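Local coordinates for pyridoxamine 5'-phosphate oxidase-related, FMN-binding (Mycobacterium smegmatis, PDB 3F7E), which probably binds coenzyme F420 and uses it to reduce carbon-carbon double bonds in substrates such as aflatoxins, at residues 11-16 against 36-41; 21-26 against 58-63; 84-89 against 115-120; 78-83 against 123-128. All coordinates share one frame; numbering follows the deposited sequence.

Interaction 1 of 4, residues 11-16 against 36-41; sequences LLERPL and FAWDGE
Leu11 meets Phe36 through its backbone: its carbonyl O lies at the ring edge, near the plane. Leu12 does most of the touching. Its CB sits over the five-membered ring of Trp38, 3.8 Å from the centroid and 21° off the ring normal, a CH-pi contact. CD1 then reaches across the same face, 3.7 Å from Trp38 CE2, while CD2, the other branch, lies 4.2 Å from Phe36 CE2, the two side chains crossing at about a right angle. The Leu12 carbonyl O lies 3.4 Å from Phe36 CE2, again at the ring edge. In this split β-barrel of the FMN-binding clan, helix 9-13 is thereby packed against the short outer strand 37-38, with Met65 and Leu77 of the sheet also touching Leu12. The indole is turned to the helix with its CG anti to the backbone N (chi1 170°); its NE1 is bonded to Glu9, and Gly40 N lies over the rim of the opposite face. Glu13 brings its CG to the indole edge. Arg14 turns its guanidinium to a salt bridge with Asp69, and Leu16 CD1 lies over the guanidinium centre. Leu16 O approaches Phe36 CE1 obliquely at 3.1 Å, and also bonds Tyr102 OH.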
loop_
_atom_site.group_PDB
_atom_site.type_symbol
_atom_site.label_atom_id
_atom_site.label_comp_id
_atom_site.label_asym_id
_atom_site.label_seq_id
_atom_site.Cartn_x
_atom_site.Cartn_y
_atom_site.Cartn_z
ATOM N N LEU A 11 -0.382 14.534 7.445
ATOM C CA LEU A 11 0.172 13.520 6.532
ATOM C C LEU A 11 -0.549 13.584 5.205
ATOM O O LEU A 11 0.084 13.433 4.173
ATOM C CB LEU A 11 0.120 12.090 7.105
ATOM C CG LEU A 11 1.194 11.716 8.124
ATOM C CD1 LEU A 11 0.847 10.386 8.752
ATOM C CD2 LEU A 11 2.566 11.675 7.443
ATOM N N LEU A 12 -1.852 13.866 5.222
ATOM C CA LEU A 12 -2.622 13.949 3.990
ATOM C C LEU A 12 -2.390 15.247 3.249
ATOM O O LEU A 12 -2.723 15.344 2.075
ATOM C CB LEU A 12 -4.106 13.787 4.274
ATOM C CG LEU A 12 -4.498 12.447 4.891
ATOM C CD1 LEU A 12 -6.001 12.436 5.152
ATOM C CD2 LEU A 12 -4.117 11.256 3.982
ATOM N N GLU A 13 -1.861 16.265 3.948
ATOM C CA GLU A 13 -1.557 17.545 3.298
ATOM C C GLU A 13 -0.201 17.598 2.600
ATOM O O GLU A 13 0.117 18.538 1.863
ATOM C CB GLU A 13 -1.671 18.683 4.325
ATOM C CG GLU A 13 -3.138 18.891 4.746
ATOM C CD GLU A 13 -3.332 19.989 5.788
ATOM O OE1 GLU A 13 -2.339 20.511 6.304
ATOM O OE2 GLU A 13 -4.491 20.329 6.101
ATOM N N ARG A 14 0.609 16.586 2.860
ATOM C CA ARG A 14 1.961 16.530 2.332
ATOM C C ARG A 14 2.024 15.794 0.992
ATOM O O ARG A 14 1.199 14.891 0.730
ATOM C CB ARG A 14 2.887 15.853 3.345
ATOM C CG ARG A 14 3.094 16.722 4.597
ATOM C CD ARG A 14 3.794 15.982 5.712
ATOM N NE ARG A 14 5.145 15.553 5.344
ATOM C CZ ARG A 14 5.925 14.776 6.099
ATOM N NH1 ARG A 14 7.139 14.411 5.673
ATOM N NH2 ARG A 14 5.494 14.353 7.284
ATOM N N PRO A 15 3.019 16.155 0.145
ATOM C CA PRO A 15 3.204 15.461 -1.145
ATOM C C PRO A 15 3.928 14.119 -0.958
ATOM O O PRO A 15 5.088 13.942 -1.393
ATOM C CB PRO A 15 4.026 16.473 -1.962
ATOM C CG PRO A 15 4.845 17.216 -0.920
ATOM C CD PRO A 15 3.962 17.290 0.324
ATOM N N LEU A 16 3.225 13.184 -0.314
ATOM C CA LEU A 16 3.738 11.847 -0.076
ATOM C C LEU A 16 2.996 10.852 -0.960
ATOM O O LEU A 16 1.837 11.069 -1.317
ATOM C CB LEU A 16 3.532 11.449 1.390
ATOM C CG LEU A 16 4.207 12.378 2.415
ATOM C CD1 LEU A 16 3.843 11.908 3.840
ATOM C CD2 LEU A 16 5.722 12.447 2.200
ATOM N N PHE A 36 -1.840 11.587 -4.641
ATOM C CA PHE A 36 -3.214 11.851 -4.250
ATOM C C PHE A 36 -3.359 13.328 -3.933
ATOM O O PHE A 36 -2.369 14.022 -3.619
ATOM C CB PHE A 36 -3.681 10.976 -3.063
ATOM C CG PHE A 36 -2.958 11.259 -1.780
ATOM C CD1 PHE A 36 -1.792 10.588 -1.478
ATOM C CD2 PHE A 36 -3.401 12.236 -0.895
ATOM C CE1 PHE A 36 -1.093 10.859 -0.311
ATOM C CE2 PHE A 36 -2.713 12.522 0.263
ATOM C CZ PHE A 36 -1.560 11.825 0.562
ATOM N N ALA A 37 -4.603 13.797 -3.932
ATOM C CA ALA A 37 -4.935 15.134 -3.435
ATOM C C ALA A 37 -5.985 14.993 -2.340
ATOM O O ALA A 37 -6.881 14.183 -2.465
ATOM C CB ALA A 37 -5.478 16.017 -4.561
ATOM N N TRP A 38 -5.868 15.767 -1.270
ATOM C CA TRP A 38 -6.814 15.784 -0.158
ATOM C C TRP A 38 -7.326 17.200 0.011
ATOM O O TRP A 38 -6.529 18.135 0.073
ATOM C CB TRP A 38 -6.075 15.343 1.109
ATOM C CG TRP A 38 -6.812 15.523 2.419
ATOM C CD1 TRP A 38 -6.493 16.407 3.444
ATOM C CD2 TRP A 38 -7.941 14.780 2.885
ATOM N NE1 TRP A 38 -7.351 16.240 4.494
ATOM C CE2 TRP A 38 -8.260 15.265 4.179
ATOM C CE3 TRP A 38 -8.735 13.767 2.327
ATOM C CZ2 TRP A 38 -9.309 14.751 4.932
ATOM C CZ3 TRP A 38 -9.783 13.260 3.072
ATOM C CH2 TRP A 38 -10.068 13.762 4.367
ATOM N N ASP A 39 -8.643 17.368 0.059
ATOM C CA ASP A 39 -9.228 18.705 0.196
ATOM C C ASP A 39 -9.838 18.950 1.582
ATOM O O ASP A 39 -10.538 19.946 1.764
ATOM C CB ASP A 39 -10.262 18.957 -0.923
ATOM C CG ASP A 39 -11.513 18.131 -0.779
ATOM O OD1 ASP A 39 -12.400 18.319 -1.642
ATOM O OD2 ASP A 39 -11.602 17.326 0.183
ATOM N N GLY A 40 -9.563 18.066 2.545
ATOM C CA GLY A 40 -10.151 18.129 3.898
ATOM C C GLY A 40 -11.364 17.224 4.070
ATOM O O GLY A 40 -11.820 16.983 5.200
ATOM N N GLU A 41 -11.893 16.732 2.950
ATOM C CA GLU A 41 -13.094 15.882 2.955
ATOM C C GLU A 41 -12.948 14.596 2.127
ATOM O O GLU A 41 -13.331 13.535 2.579
ATOM C CB GLU A 41 -14.301 16.680 2.486
ATOM C CG GLU A 41 -14.500 17.918 3.379
ATOM C CD GLU A 41 -15.711 18.715 3.068
ATOM O OE1 GLU A 41 -16.480 18.328 2.154
ATOM O OE2 GLU A 41 -15.892 19.740 3.769
#

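Interaction 2 of 4, residues 21-26 against 58-63; sequences ATVRPD and KANPAV
Ala21 and Val63 make the closest backbone approach: Val63 CA turns its hydrogen to Ala21 O at 3.3 Å, a CA-H...O contact, and no conventional hydrogen bond joins the two segments directly. Water does that work instead. One molecule accepts from Val23 N at 2.9 Å and donates to both Asn60 O and Ala62 O, tying the end of strand 18-23 to the turn that leads from helix 52-59 into strand 62-68. A second accepts from Asn60 ND2 at 3.0 Å and donates to Arg24 O. Asn60 is also held from within its own segment, since its OD1 takes the N-H of Ala62 at 3.0 Å in an Asx turn, the donor tilted 30° from the carbonyl plane. With CG anti to the backbone N (chi1 -178°), the amide extends toward Val23 and brings ND2 to 4.0 Å from Val23 CB. Apolar contacts are fewer. Thr22 CG2 and Val63 CG1 run side by side, 3.8 Å apart, while Thr22 OG1 is bonded to Asn56; farther out, Pro25 CG meets Ala59 CB. The second subunit closes in as well, its Pro29 packing on Val23 and its Thr28 on Ala62. Where the two neighbouring strands part, then, backbone polar groups are satisfied through water and an asparagine amide, at a place that also faces the dimer partner.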
loop_
_atom_site.group_PDB
_atom_site.type_symbol
_atom_site.label_atom_id
_atom_site.label_comp_id
_atom_site.label_asym_id
_atom_site.label_seq_id
_atom_site.Cartn_x
_atom_site.Cartn_y
_atom_site.Cartn_z
ATOM N N ALA A 21 -5.075 0.478 -2.288
ATOM C CA ALA A 21 -5.493 -0.916 -2.474
ATOM C C ALA A 21 -6.925 -0.994 -2.944
ATOM O O ALA A 21 -7.821 -0.288 -2.428
ATOM C CB ALA A 21 -5.358 -1.685 -1.160
ATOM N N THR A 22 -7.154 -1.879 -3.893
ATOM C CA THR A 22 -8.462 -2.178 -4.440
ATOM C C THR A 22 -8.598 -3.710 -4.433
ATOM O O THR A 22 -7.643 -4.417 -4.182
ATOM C CB THR A 22 -8.613 -1.624 -5.872
ATOM O OG1 THR A 22 -7.557 -2.121 -6.714
ATOM C CG2 THR A 22 -8.665 -0.084 -5.895
ATOM N N VAL A 23 -9.795 -4.212 -4.722
ATOM C CA VAL A 23 -10.003 -5.656 -4.755
ATOM C C VAL A 23 -10.499 -6.015 -6.144
ATOM O O VAL A 23 -11.403 -5.355 -6.678
ATOM C CB VAL A 23 -11.014 -6.140 -3.663
ATOM C CG1 VAL A 23 -11.040 -7.636 -3.592
ATOM C CG2 VAL A 23 -10.655 -5.607 -2.305
ATOM N N ARG A 24 -9.909 -7.074 -6.702
ATOM C CA ARG A 24 -10.371 -7.588 -7.984
ATOM C C ARG A 24 -11.708 -8.350 -7.840
ATOM O O ARG A 24 -12.063 -8.806 -6.770
ATOM C CB ARG A 24 -9.321 -8.524 -8.560
ATOM C CG ARG A 24 -7.972 -7.864 -8.790
ATOM C CD ARG A 24 -6.893 -8.850 -9.267
ATOM N NE ARG A 24 -5.693 -8.131 -9.690
ATOM C CZ ARG A 24 -5.313 -7.968 -10.959
ATOM N NH1 ARG A 24 -6.033 -8.481 -11.954
ATOM N NH2 ARG A 24 -4.208 -7.284 -11.234
ATOM N N PRO A 25 -12.469 -8.499 -8.943
ATOM C CA PRO A 25 -13.686 -9.315 -8.909
ATOM C C PRO A 25 -13.488 -10.737 -8.390
ATOM O O PRO A 25 -14.432 -11.305 -7.846
ATOM C CB PRO A 25 -14.141 -9.326 -10.376
ATOM C CG PRO A 25 -13.675 -7.997 -10.891
ATOM C CD PRO A 25 -12.294 -7.847 -10.251
ATOM N N ASP A 26 -12.283 -11.298 -8.521
ATOM C CA ASP A 26 -11.993 -12.642 -7.992
ATOM C C ASP A 26 -11.679 -12.651 -6.482
ATOM O O ASP A 26 -11.364 -13.699 -5.908
ATOM C CB ASP A 26 -10.891 -13.336 -8.817
ATOM C CG ASP A 26 -9.496 -12.784 -8.555
ATOM O OD1 ASP A 26 -8.529 -13.324 -9.118
ATOM O OD2 ASP A 26 -9.339 -11.811 -7.798
ATOM N N LYS A 58 -14.971 -0.150 -10.362
ATOM C CA LYS A 58 -16.303 -0.206 -10.949
ATOM C C LYS A 58 -17.107 -1.371 -10.387
ATOM O O LYS A 58 -18.334 -1.265 -10.260
ATOM C CB LYS A 58 -16.257 -0.287 -12.477
ATOM C CG LYS A 58 -15.651 0.944 -13.141
ATOM C CD LYS A 58 -16.467 2.209 -12.882
ATOM C CE LYS A 58 -17.777 2.156 -13.624
ATOM N NZ LYS A 58 -17.533 2.240 -15.098
ATOM N N ALA A 59 -16.443 -2.481 -10.029
ATOM C CA ALA A 59 -17.146 -3.651 -9.469
ATOM C C ALA A 59 -17.203 -3.666 -7.939
ATOM O O ALA A 59 -18.114 -4.276 -7.366
ATOM C CB ALA A 59 -16.521 -4.939 -10.002
ATOM N N ASN A 60 -16.262 -2.983 -7.278
ATOM C CA ASN A 60 -16.225 -2.955 -5.827
ATOM C C ASN A 60 -15.656 -1.589 -5.457
ATOM O O ASN A 60 -14.474 -1.361 -5.613
ATOM C CB ASN A 60 -15.338 -4.076 -5.289
ATOM C CG ASN A 60 -15.313 -4.121 -3.789
ATOM O OD1 ASN A 60 -15.625 -3.137 -3.102
ATOM N ND2 ASN A 60 -14.930 -5.284 -3.251
ATOM N N PRO A 61 -16.491 -0.665 -4.977
ATOM C CA PRO A 61 -16.023 0.709 -4.714
ATOM C C PRO A 61 -15.183 0.870 -3.441
ATOM O O PRO A 61 -14.728 1.984 -3.156
ATOM C CB PRO A 61 -17.329 1.508 -4.626
ATOM C CG PRO A 61 -18.288 0.527 -4.092
ATOM C CD PRO A 61 -17.938 -0.791 -4.730
ATOM N N ALA A 62 -14.983 -0.195 -2.673
ATOM C CA ALA A 62 -14.252 -0.073 -1.416
ATOM C C ALA A 62 -12.749 -0.081 -1.659
ATOM O O ALA A 62 -12.221 -0.971 -2.336
ATOM C CB ALA A 62 -14.646 -1.165 -0.449
ATOM N N VAL A 63 -12.056 0.882 -1.069
ATOM C CA VAL A 63 -10.627 1.037 -1.238
ATOM C C VAL A 63 -9.956 1.293 0.120
ATOM O O VAL A 63 -10.622 1.567 1.132
ATOM C CB VAL A 63 -10.278 2.190 -2.216
ATOM C CG1 VAL A 63 -10.928 1.947 -3.553
ATOM C CG2 VAL A 63 -10.638 3.583 -1.645
HETATM O O HOH W 1 -11.852 -2.145 -4.829
HETATM O O HOH W 2 -14.337 -7.693 -4.941
#

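Interaction 3 of 4, residues 84-89 against 115-120; sequences EDIVPD and DRVIIV
Ile86 CG2 lies 3.7 Å from Val117 CB, the side chains crossing at a slant. Ile119 shares the face of Ile86 and runs alongside it, its CD1 standing 3.9 Å from Ile86 CG1. The other face carries Asp85 with Val120, CB to CB 3.9 Å, and Val87 with Ile118. Behind these side chains runs the backbone ladder. Val87 and Ile118 exchange two bonds: Val87 N meets Ile118 O in the carbonyl plane, and Ile118 N returns to Val87 O at 2.7 Å. The last rung, Asp89 N to Arg116 O at 2.8 Å, comes in 39° above the carbonyl plane. Asp89 is fixed further by its carboxylate, which accepts from Phe94 N and Tyr95 N at the start of helix 93-101; a water also joins Asp89 OD2 to Val117 O. Arg116 bends at chi2 (-81°) and carries its guanidinium off to Asp112 and Thr46. Ile57 of helix 52-59 packs on both Ile86 and Ile119, and strand 43-48 borders strand 116-127 on its other side. At the far end Glu84 N and, more weakly, Asp85 N both donate to Val120 O, while Val120 N bonds Asp85 O: a classic beta bulge in the long antiparallel pair 76-88 and 116-127, within the split β-barrel fold of the FMN-binding clan.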
loop_
_atom_site.group_PDB
_atom_site.type_symbol
_atom_site.label_atom_id
_atom_site.label_comp_id
_atom_site.label_asym_id
_atom_site.label_seq_id
_atom_site.Cartn_x
_atom_site.Cartn_y
_atom_site.Cartn_z
ATOM N N GLU A 84 -16.867 7.439 -4.440
ATOM C CA GLU A 84 -18.205 8.017 -4.576
ATOM C C GLU A 84 -18.429 8.780 -5.876
ATOM O O GLU A 84 -19.556 9.134 -6.198
ATOM C CB GLU A 84 -18.538 8.898 -3.380
ATOM C CG GLU A 84 -17.685 10.104 -3.254
ATOM C CD GLU A 84 -18.180 11.083 -2.153
ATOM O OE1 GLU A 84 -17.779 12.263 -2.183
ATOM O OE2 GLU A 84 -18.984 10.687 -1.280
ATOM N N ASP A 85 -17.354 9.064 -6.611
ATOM C CA ASP A 85 -17.531 9.687 -7.932
ATOM C C ASP A 85 -16.356 9.328 -8.829
ATOM O O ASP A 85 -15.253 9.078 -8.327
ATOM C CB ASP A 85 -17.686 11.219 -7.804
ATOM C CG ASP A 85 -18.479 11.838 -8.946
ATOM O OD1 ASP A 85 -18.886 11.099 -9.877
ATOM O OD2 ASP A 85 -18.685 13.075 -8.902
ATOM N N ILE A 86 -16.596 9.371 -10.148
ATOM C CA ILE A 86 -15.563 9.198 -11.164
ATOM C C ILE A 86 -15.881 10.272 -12.212
ATOM O O ILE A 86 -16.961 10.257 -12.819
ATOM C CB ILE A 86 -15.578 7.794 -11.783
ATOM C CG1 ILE A 86 -15.376 6.730 -10.698
ATOM C CG2 ILE A 86 -14.530 7.740 -12.898
ATOM C CD1 ILE A 86 -15.509 5.300 -11.225
ATOM N N VAL A 87 -14.956 11.208 -12.373
ATOM C CA VAL A 87 -15.193 12.396 -13.200
ATOM C C VAL A 87 -14.226 12.378 -14.391
ATOM O O VAL A 87 -13.027 12.368 -14.179
ATOM C CB VAL A 87 -15.033 13.695 -12.371
ATOM C CG1 VAL A 87 -15.259 14.934 -13.259
ATOM C CG2 VAL A 87 -16.010 13.675 -11.221
ATOM N N PRO A 88 -14.736 12.408 -15.642
ATOM C CA PRO A 88 -13.792 12.479 -16.771
ATOM C C PRO A 88 -12.836 13.664 -16.707
ATOM O O PRO A 88 -13.237 14.782 -16.361
ATOM C CB PRO A 88 -14.706 12.557 -18.002
ATOM C CG PRO A 88 -15.966 11.837 -17.557
ATOM C CD PRO A 88 -16.132 12.287 -16.105
ATOM N N ASP A 89 -11.573 13.404 -17.064
ATOM C CA ASP A 89 -10.514 14.409 -17.109
ATOM C C ASP A 89 -9.830 14.375 -18.487
ATOM O O ASP A 89 -8.607 14.198 -18.549
ATOM C CB ASP A 89 -9.484 14.089 -16.005
ATOM C CG ASP A 89 -8.353 15.120 -15.881
ATOM O OD1 ASP A 89 -8.583 16.337 -16.106
ATOM O OD2 ASP A 89 -7.242 14.695 -15.489
ATOM N N ASP A 115 -8.616 9.153 -21.951
ATOM C CA ASP A 115 -9.149 8.115 -21.070
ATOM C C ASP A 115 -8.945 8.404 -19.575
ATOM O O ASP A 115 -9.239 7.557 -18.722
ATOM C CB ASP A 115 -8.511 6.771 -21.409
ATOM C CG ASP A 115 -8.740 6.380 -22.852
ATOM O OD1 ASP A 115 -9.873 6.566 -23.335
ATOM O OD2 ASP A 115 -7.795 5.878 -23.494
ATOM N N ARG A 116 -8.442 9.598 -19.248
ATOM C CA ARG A 116 -8.185 9.964 -17.859
ATOM C C ARG A 116 -9.453 10.309 -17.104
ATOM O O ARG A 116 -10.354 10.953 -17.676
ATOM C CB ARG A 116 -7.185 11.140 -17.788
ATOM C CG ARG A 116 -5.721 10.729 -18.041
ATOM C CD ARG A 116 -5.078 10.142 -16.799
ATOM N NE ARG A 116 -3.858 9.404 -17.145
ATOM C CZ ARG A 116 -3.135 8.742 -16.260
ATOM N NH1 ARG A 116 -3.436 8.787 -14.965
ATOM N NH2 ARG A 116 -2.078 8.056 -16.669
ATOM N N VAL A 117 -9.500 9.920 -15.827
ATOM C CA VAL A 117 -10.597 10.250 -14.931
ATOM C C VAL A 117 -10.021 10.688 -13.590
ATOM O O VAL A 117 -8.847 10.437 -13.262
ATOM C CB VAL A 117 -11.578 9.053 -14.726
ATOM C CG1 VAL A 117 -12.304 8.680 -16.033
ATOM C CG2 VAL A 117 -10.837 7.836 -14.160
ATOM N N ILE A 118 -10.894 11.320 -12.807
ATOM C CA ILE A 118 -10.635 11.662 -11.415
ATOM C C ILE A 118 -11.451 10.708 -10.563
ATOM O O ILE A 118 -12.674 10.640 -10.711
ATOM C CB ILE A 118 -11.078 13.100 -11.079
ATOM C CG1 ILE A 118 -10.606 14.106 -12.144
ATOM C CG2 ILE A 118 -10.645 13.453 -9.665
ATOM C CD1 ILE A 118 -11.089 15.527 -11.904
ATOM N N ILE A 119 -10.773 9.953 -9.705
ATOM C CA ILE A 119 -11.455 9.024 -8.781
ATOM C C ILE A 119 -11.593 9.714 -7.430
ATOM O O ILE A 119 -10.581 10.161 -6.880
ATOM C CB ILE A 119 -10.646 7.706 -8.606
ATOM C CG1 ILE A 119 -10.342 7.038 -9.951
ATOM C CG2 ILE A 119 -11.337 6.764 -7.629
ATOM C CD1 ILE A 119 -11.519 6.515 -10.661
ATOM N N VAL A 120 -12.823 9.820 -6.920
ATOM C CA VAL A 120 -13.104 10.580 -5.696
ATOM C C VAL A 120 -13.498 9.607 -4.587
ATOM O O VAL A 120 -14.472 8.857 -4.749
ATOM C CB VAL A 120 -14.263 11.589 -5.934
ATOM C CG1 VAL A 120 -14.447 12.429 -4.707
ATOM C CG2 VAL A 120 -13.957 12.437 -7.165
HETATM O O HOH W 3 -6.973 12.363 -14.167
#

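Interaction 4 of 4, residues 78-83 against 123-128; sequences EVRGLV and PTAFSK
Arg80 O is gripped by two backbone N-H groups from one face of its plane: Thr124 N at 2.7 Å, nearly straight at 170°, and Ala125 N at 3.3 Å, lying 43° above that plane. Thr124 and Ala125 thus share one partner, a classic beta bulge that shifts the register by one, so that Gly81 comes opposite Pro123. The hydroxyl of Thr124 is near the same oxygen, and a water connects Thr124 OG1 to Gly81 O, the latter bond weak. Arg80 N completes the exchange by donating to Ala125 O. Beyond the bulge the two strands, antiparallel neighbours in the sheet of the split β-barrel, keep regular pairing: Glu78 N donates to Ser127 O at 2.8 Å and receives Ser127 N on its own O. Val79 points to the face it shares with Phe126, where its CG1 and CG2 both lie 3.8 Å from Phe126 CE2. CG1, anti to the backbone N (chi1 -173°), also touches Pro123 CB. From the N-terminal segment, Val2 packs on both Pro123 and Phe126. On the face of Glu78, Arg80, Ala125 and Ser127, Arg80 NH2 sits 3.6 Å from Ala125 CB, approaching obliquely. This face meets the second subunit, whose Pro29 packs on Arg80 and whose Val31 packs on Glu78. A water joins Glu78 OE1 to Ser127 OG.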
loop_
_atom_site.group_PDB
_atom_site.type_symbol
_atom_site.label_atom_id
_atom_site.label_comp_id
_atom_site.label_asym_id
_atom_site.label_seq_id
_atom_site.Cartn_x
_atom_site.Cartn_y
_atom_site.Cartn_z
ATOM N N GLU A 78 -3.575 5.121 7.840
ATOM C CA GLU A 78 -4.306 4.188 6.980
ATOM C C GLU A 78 -5.727 4.694 6.829
ATOM O O GLU A 78 -6.417 4.900 7.832
ATOM C CB GLU A 78 -4.317 2.785 7.611
ATOM C CG GLU A 78 -2.930 2.208 7.815
ATOM C CD GLU A 78 -2.899 1.068 8.780
ATOM O OE1 GLU A 78 -3.987 0.605 9.178
ATOM O OE2 GLU A 78 -1.785 0.614 9.155
ATOM N N VAL A 79 -6.166 4.894 5.581
ATOM C CA VAL A 79 -7.497 5.441 5.289
ATOM C C VAL A 79 -8.327 4.418 4.528
ATOM O O VAL A 79 -7.983 4.086 3.419
ATOM C CB VAL A 79 -7.409 6.717 4.403
ATOM C CG1 VAL A 79 -8.799 7.386 4.232
ATOM C CG2 VAL A 79 -6.392 7.742 4.978
ATOM N N ARG A 80 -9.430 3.937 5.082
ATOM C CA ARG A 80 -10.365 3.104 4.291
ATOM C C ARG A 80 -11.475 4.018 3.781
ATOM O O ARG A 80 -11.782 5.034 4.419
ATOM C CB ARG A 80 -10.905 1.953 5.132
ATOM C CG ARG A 80 -9.831 0.910 5.455
ATOM C CD ARG A 80 -10.114 0.194 6.764
ATOM N NE ARG A 80 -11.420 -0.438 6.722
ATOM C CZ ARG A 80 -12.206 -0.601 7.790
ATOM N NH1 ARG A 80 -13.401 -1.165 7.630
ATOM N NH2 ARG A 80 -11.821 -0.185 9.017
ATOM N N GLY A 81 -12.059 3.702 2.635
ATOM C CA GLY A 81 -13.110 4.585 2.127
ATOM C C GLY A 81 -13.820 3.959 0.950
ATOM O O GLY A 81 -13.581 2.793 0.593
ATOM N N LEU A 82 -14.722 4.743 0.371
ATOM C CA LEU A 82 -15.515 4.315 -0.771
ATOM C C LEU A 82 -15.364 5.291 -1.919
ATOM O O LEU A 82 -15.402 6.530 -1.717
ATOM C CB LEU A 82 -16.998 4.246 -0.376
ATOM C CG LEU A 82 -17.393 3.167 0.643
ATOM C CD1 LEU A 82 -18.795 3.384 1.163
ATOM C CD2 LEU A 82 -17.267 1.764 0.069
ATOM N N VAL A 83 -15.220 4.762 -3.140
ATOM C CA VAL A 83 -15.280 5.616 -4.323
ATOM C C VAL A 83 -16.712 6.114 -4.453
ATOM O O VAL A 83 -17.670 5.320 -4.554
ATOM C CB VAL A 83 -14.872 4.836 -5.590
ATOM C CG1 VAL A 83 -15.105 5.683 -6.843
ATOM C CG2 VAL A 83 -13.419 4.382 -5.469
ATOM N N PRO A 123 -13.514 8.989 2.858
ATOM C CA PRO A 123 -13.101 8.119 3.947
ATOM C C PRO A 123 -14.250 7.563 4.774
ATOM O O PRO A 123 -15.227 8.283 5.076
ATOM C CB PRO A 123 -12.185 9.015 4.798
ATOM C CG PRO A 123 -11.632 10.011 3.815
ATOM C CD PRO A 123 -12.839 10.301 2.948
ATOM N N THR A 124 -14.088 6.300 5.180
ATOM C CA THR A 124 -14.993 5.623 6.119
ATOM C C THR A 124 -14.298 5.286 7.431
ATOM O O THR A 124 -14.970 5.054 8.429
ATOM C CB THR A 124 -15.554 4.323 5.518
ATOM O OG1 THR A 124 -14.449 3.514 5.124
ATOM C CG2 THR A 124 -16.481 4.598 4.334
ATOM N N ALA A 125 -12.963 5.276 7.453
ATOM C CA ALA A 125 -12.219 4.913 8.662
ATOM C C ALA A 125 -10.771 5.387 8.537
ATOM O O ALA A 125 -10.218 5.452 7.437
ATOM C CB ALA A 125 -12.251 3.385 8.911
ATOM N N PHE A 126 -10.186 5.690 9.693
ATOM C CA PHE A 126 -8.777 6.027 9.820
ATOM C C PHE A 126 -8.133 5.194 10.919
ATOM O O PHE A 126 -8.740 4.951 11.960
ATOM C CB PHE A 126 -8.595 7.497 10.207
ATOM C CG PHE A 126 -9.110 8.461 9.194
ATOM C CD1 PHE A 126 -10.404 8.963 9.276
ATOM C CD2 PHE A 126 -8.294 8.872 8.139
ATOM C CE1 PHE A 126 -10.872 9.877 8.350
ATOM C CE2 PHE A 126 -8.766 9.795 7.180
ATOM C CZ PHE A 126 -10.066 10.294 7.303
ATOM N N SER A 127 -6.865 4.823 10.717
ATOM C CA SER A 127 -6.074 4.206 11.779
ATOM C C SER A 127 -4.631 4.679 11.696
ATOM O O SER A 127 -4.058 4.758 10.623
ATOM C CB SER A 127 -6.075 2.674 11.674
ATOM O OG SER A 127 -5.332 2.123 12.754
ATOM N N LYS A 128 -4.062 4.985 12.858
ATOM C CA LYS A 128 -2.664 5.408 12.950
ATOM C C LYS A 128 -1.908 4.626 14.047
ATOM O O LYS A 128 -0.817 5.028 14.495
ATOM C CB LYS A 128 -2.520 6.937 13.115
ATOM C CG LYS A 128 -3.415 7.631 14.180
ATOM C CD LYS A 128 -3.004 7.279 15.599
ATOM C CE LYS A 128 -3.911 7.969 16.610
ATOM N NZ LYS A 128 -3.617 7.575 18.037
HETATM O O HOH W 4 -4.350 -0.184 11.682
HETATM O O HOH W 5 -14.816 1.543 3.190
#

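All four contacts reach one antiparallel sheet, interaction 1 packing helix 9-13 against its edge strand 37-38. Interactions 3 and 4 use the same two strands, 76-88 and 116-127, with centres about 19 Å apart; along the chain, interaction 3 is nested inside the loop closed by interaction 4. Interaction 2 joins on through strand 62-68, the neighbour of 76-88, where Val63 N probably bonds Gly81 O and Pro61 O takes Val83 N. Interaction 1 lies on the opposite side of the chain's centre from interaction 2, about 22 Å between centres, yet Trp38 packs on Pro123 of interaction 4. Segments of interactions 1 and 2 alternate in sequence. Interactions 2 and 4 both touch the second subunit, so this part of the sheet contributes to the dimer.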